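Local coordinates for protein arabinogalactan endo-1,4-beta-galactosidase (Ignisphaera aggregans, PDB 7OSK) that probably hydrolyses internal beta-1,4-galactosidic linkages of arabinogalactan through its calcium-binding glycoside hydrolase family 53 catalytic domain, at residues 173-176 against 177-181; 368-371 against 372-375. All coordinates share one frame; numbering follows the deposited sequence.

Contact 1 (173-176 against 177-181); sequences LKYM and AEHNA
Tyr175 and His179, one turn apart at the C-terminal end of helix 158-178, stack face to face where that helix closes in a Schellman motif. The two ring centroids lie 4.1 Å apart and the planes are inclined by 29°. CE1 of the imidazole does most of the touching: it sits over one face of the phenol, toward the rim, 3.4 Å from Tyr175 CE2. With its CG anti to the backbone N (chi1 175°), the tyrosine ring swings back to meet the imidazole, although its CB starts out away from the following residues.

The histidine is held from a second direction. His179 ND1 donates to Tyr175 O at 2.7 Å, with the oxygen 22° out of the imidazole plane; this bond, together with the stack, limits rotation of the imidazole about its CB-CG bond and turns ND1 to the carbonyl. The same carbonyl also takes weak bonds from the backbone N atoms of Glu178 and His179, so three N-H groups converge on one oxygen as the helix runs out. A leucine in place of Tyr175 would probably leave the face of the imidazole without its aromatic partner and the histidine freer to rock.

In the next shell, the tyrosine rests on Leu114, Pro115 and Thr118 of helix 114-126, while Met176 reaches Ile133 of a barrel strand and Pro183. Ala177 N still makes a regular helical bond to Leu173 O (3.0 Å). Beyond it the chain turns at Asn180, the C-prime residue, whose positive phi reverses its course. Asn180 N bonds weakly to Ala177 O, and the defining six-to-one bond runs from Ala181 N to Met176 O at 2.6 Å.

Contact 2 (368-371 against 372-375); sequences EGNP and WENQ. With CA (calcium ion), chain C.
Asn370 and Glu373 meet around a calcium ion at an Asx turn in the long loop that follows strand 346-352, the eighth strand of the TIM barrel. Their side chains run past each other in opposite directions, with the amide and carboxylate planes turned 65° apart, and it is the backbone of Asn370, not its amide, that reaches the metal. Asn370 O binds the calcium at 2.3 Å. Glu373 grips it with both carboxylate oxygens: OE1 lies 2.4 Å from the ion and OE2 2.3 Å. Although Asn370 O and Glu373 OE1 come within 2.8 Å of each other, the cation between them accounts for that closeness. The glutamate gets there by a folded chain: CG lies between the backbone N and the carbonyl carbon (chi1 75°), and a bend at chi2 turns the carboxylate back toward Asn370. Asp301, Asp303, His305 and Asn307 complete the site, and Glu373 also has a polar partner in Ser302.

The side-chain oxygen of Asn370 closes the Asx turn. The amide plane is nearly parallel to the indole of Trp372, but the two side chains cross at a slant, and the indole's own polar partner is Trp352. On one face of that indole, toward the rim, lies CD of Gln375. Trp372 N donates to Asn370 OD1 at 2.8 Å, approaching from above the carbonyl plane, 40° out of it.

How the contacts relate
Both contacts are short, local pieces of one TIM barrel, the catalytic domain of the longer protein, and they do not touch: their centres are 31 Å apart and their nearest atoms about 21 Å. Contact 1 comes first in the chain. It ends helix 158-178 and leads into strand 185-188, the fourth of the barrel, so it lies at the side where strands begin. Contact 2 follows much later, in the loop after strand 346-352, the eighth and last strand, on the side where strands end. One therefore shapes a helix-to-strand turn, while the other ties that loop through calcium to residues 301-307, which follow strand 287-293.

Contact 1 (173-176 against 177-181)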
loop_
_atom_site.group_PDB
_atom_site.type_symbol
_atom_site.label_atom_id
_atom_site.label_comp_id
_atom_site.label_asym_id
_atom_site.label_seq_id
_atom_site.Cartn_x
_atom_site.Cartn_y
_atom_site.Cartn_z
ATOM N N LEU A 173 9.008 1.583 15.581
ATOM C CA LEU A 173 8.354 0.308 15.855
ATOM C C LEU A 173 8.212 0.060 17.356
ATOM O O LEU A 173 7.282 -0.619 17.788
ATOM C CB LEU A 173 9.124 -0.839 15.199
ATOM C CG LEU A 173 9.131 -0.827 13.666
ATOM C CD1 LEU A 173 10.001 -1.944 13.125
ATOM C CD2 LEU A 173 7.724 -0.936 13.098
ATOM N N LYS A 174 9.127 0.614 18.149
ATOM C CA LYS A 174 9.001 0.545 19.602
ATOM C C LYS A 174 7.788 1.344 20.068
ATOM O O LYS A 174 7.162 1.005 21.073
ATOM C CB LYS A 174 10.267 1.066 20.291
ATOM C CG LYS A 174 11.220 -0.022 20.776
ATOM C CD LYS A 174 10.601 -0.852 21.896
ATOM C CE LYS A 174 11.556 -1.920 22.397
ATOM N NZ LYS A 174 10.872 -2.881 23.303
ATOM N N TYR A 175 7.466 2.407 19.335
ATOM C CA TYR A 175 6.297 3.223 19.637
ATOM C C TYR A 175 5.013 2.445 19.351
ATOM O O TYR A 175 4.082 2.445 20.162
ATOM C CB TYR A 175 6.333 4.526 18.828
ATOM C CG TYR A 175 5.106 5.401 18.973
ATOM C CD1 TYR A 175 4.007 5.228 18.141
ATOM C CD2 TYR A 175 5.053 6.406 19.928
ATOM C CE1 TYR A 175 2.886 6.025 18.262
ATOM C CE2 TYR A 175 3.933 7.211 20.056
ATOM C CZ TYR A 175 2.853 7.015 19.221
ATOM O OH TYR A 175 1.736 7.812 19.344
ATOM N N MET A 176 4.973 1.769 18.207
ATOM C CA MET A 176 3.786 1.026 17.797
ATOM C C MET A 176 3.547 -0.186 18.697
ATOM O O MET A 176 2.402 -0.547 18.974
ATOM C CB MET A 176 3.914 0.571 16.342
ATOM C CG MET A 176 4.309 1.673 15.377
ATOM S SD MET A 176 4.109 1.234 13.641
ATOM C CE MET A 176 2.322 1.143 13.527
ATOM N N ALA A 177 4.631 -0.808 19.152
ATOM C CA ALA A 177 4.538 -2.002 19.987
ATOM C C ALA A 177 3.848 -1.702 21.316
ATOM O O ALA A 177 3.136 -2.550 21.858
ATOM C CB ALA A 177 5.924 -2.583 20.235
ATOM N N GLU A 178 4.050 -0.494 21.831
ATOM C CA GLU A 178 3.538 -0.128 23.149
ATOM C C GLU A 178 2.076 0.295 23.106
ATOM O O GLU A 178 1.342 0.126 24.082
ATOM C CB GLU A 178 4.389 0.988 23.749
ATOM C CG GLU A 178 5.789 0.534 24.091
ATOM C CD GLU A 178 5.794 -0.636 25.058
ATOM O OE1 GLU A 178 4.985 -0.618 26.013
ATOM O OE2 GLU A 178 6.602 -1.569 24.860
ATOM N N HIS A 179 1.654 0.838 21.970
ATOM C CA HIS A 179 0.249 1.147 21.753
ATOM C C HIS A 179 -0.465 -0.075 21.183
ATOM O O HIS A 179 -1.578 0.031 20.665
ATOM C CB HIS A 179 0.103 2.350 20.821
ATOM C CG HIS A 179 0.735 3.600 21.351
ATOM N ND1 HIS A 179 2.095 3.726 21.535
ATOM C CD2 HIS A 179 0.193 4.777 21.745
ATOM C CE1 HIS A 179 2.364 4.927 22.016
ATOM N NE2 HIS A 179 1.227 5.585 22.151
ATOM N N ASN A 180 0.183 -1.235 21.297
ATOM C CA ASN A 180 -0.349 -2.493 20.779
ATOM C C ASN A 180 -0.726 -2.365 19.311
ATOM O O ASN A 180 -1.865 -2.619 18.924
ATOM C CB ASN A 180 -1.556 -2.950 21.605
ATOM C CG ASN A 180 -1.173 -3.366 23.014
ATOM O OD1 ASN A 180 -1.670 -2.811 23.996
ATOM N ND2 ASN A 180 -0.286 -4.348 23.120
ATOM N N ALA A 181 0.245 -1.949 18.506
ATOM C CA ALA A 181 0.042 -1.758 17.077
ATOM C C ALA A 181 1.263 -2.220 16.293
ATOM O O ALA A 181 1.538 -1.717 15.204
ATOM C CB ALA A 181 -0.260 -0.300 16.777
#

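Contact 2 (368-371 against 372-375)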
loop_
_atom_site.group_PDB
_atom_site.type_symbol
_atom_site.label_atom_id
_atom_site.label_comp_id
_atom_site.label_asym_id
_atom_site.label_seq_id
_atom_site.Cartn_x
_atom_site.Cartn_y
_atom_site.Cartn_z
ATOM N N GLU A 368 -5.750 21.325 -1.933
ATOM C CA GLU A 368 -6.260 20.671 -3.136
ATOM C C GLU A 368 -7.184 19.516 -2.764
ATOM O O GLU A 368 -7.353 19.203 -1.584
ATOM C CB GLU A 368 -5.107 20.180 -4.012
ATOM C CG GLU A 368 -4.178 21.301 -4.454
ATOM C CD GLU A 368 -3.205 20.885 -5.540
ATOM O OE1 GLU A 368 -3.509 19.937 -6.295
ATOM O OE2 GLU A 368 -2.133 21.519 -5.645
ATOM N N GLY A 369 -7.778 18.891 -3.776
ATOM C CA GLY A 369 -8.822 17.904 -3.565
ATOM C C GLY A 369 -8.410 16.465 -3.809
ATOM O O GLY A 369 -7.228 16.128 -3.772
ATOM N N ASN A 370 -9.406 15.620 -4.058
ATOM C CA ASN A 370 -9.197 14.188 -4.239
ATOM C C ASN A 370 -9.129 13.796 -5.717
ATOM O O ASN A 370 -10.038 14.120 -6.479
ATOM C CB ASN A 370 -10.322 13.410 -3.556
ATOM C CG ASN A 370 -9.963 11.958 -3.312
ATOM O OD1 ASN A 370 -9.091 11.398 -3.978
ATOM N ND2 ASN A 370 -10.637 11.337 -2.351
ATOM N N PRO A 371 -8.048 13.106 -6.128
ATOM C CA PRO A 371 -7.945 12.607 -7.502
ATOM C C PRO A 371 -8.210 11.106 -7.628
ATOM O O PRO A 371 -7.875 10.524 -8.660
ATOM C CB PRO A 371 -6.494 12.920 -7.854
ATOM C CG PRO A 371 -5.771 12.663 -6.559
ATOM C CD PRO A 371 -6.746 13.019 -5.442
ATOM N N TRP A 372 -8.808 10.498 -6.605
ATOM C CA TRP A 372 -8.850 9.041 -6.503
ATOM C C TRP A 372 -10.219 8.483 -6.096
ATOM O O TRP A 372 -10.399 7.266 -6.032
ATOM C CB TRP A 372 -7.793 8.582 -5.494
ATOM C CG TRP A 372 -7.375 7.151 -5.641
ATOM C CD1 TRP A 372 -7.844 6.083 -4.935
ATOM C CD2 TRP A 372 -6.397 6.632 -6.549
ATOM N NE1 TRP A 372 -7.221 4.932 -5.346
ATOM C CE2 TRP A 372 -6.327 5.242 -6.338
ATOM C CE3 TRP A 372 -5.573 7.207 -7.521
ATOM C CZ2 TRP A 372 -5.468 4.419 -7.060
ATOM C CZ3 TRP A 372 -4.722 6.387 -8.238
ATOM C CH2 TRP A 372 -4.677 5.010 -8.002
ATOM N N GLU A 373 -11.186 9.361 -5.840
ATOM C CA GLU A 373 -12.442 8.934 -5.225
ATOM C C GLU A 373 -13.233 7.972 -6.113
ATOM O O GLU A 373 -14.050 7.195 -5.614
ATOM C CB GLU A 373 -13.316 10.145 -4.858
ATOM C CG GLU A 373 -14.028 10.853 -6.014
ATOM C CD GLU A 373 -13.296 12.080 -6.533
ATOM O OE1 GLU A 373 -12.122 12.307 -6.158
ATOM O OE2 GLU A 373 -13.910 12.823 -7.327
ATOM N N ASN A 374 -12.991 8.017 -7.420
ATOM C CA ASN A 374 -13.661 7.106 -8.341
ATOM C C ASN A 374 -12.939 5.765 -8.412
ATOM O O ASN A 374 -13.305 4.901 -9.208
ATOM C CB ASN A 374 -13.772 7.717 -9.745
ATOM C CG ASN A 374 -12.425 7.930 -10.405
ATOM O OD1 ASN A 374 -11.443 8.269 -9.747
ATOM N ND2 ASN A 374 -12.377 7.737 -11.721
ATOM N N GLN A 375 -11.912 5.603 -7.578
ATOM C CA GLN A 375 -11.178 4.344 -7.475
ATOM C C GLN A 375 -11.246 3.765 -6.064
ATOM O O GLN A 375 -10.629 2.742 -5.783
ATOM C CB GLN A 375 -9.715 4.533 -7.870
ATOM C CG GLN A 375 -9.485 4.757 -9.350
ATOM C CD GLN A 375 -8.025 4.620 -9.730
ATOM O OE1 GLN A 375 -7.438 5.524 -10.325
ATOM N NE2 GLN A 375 -7.429 3.484 -9.387
HETATM CA CA CA C . -12.052 14.179 -7.638
#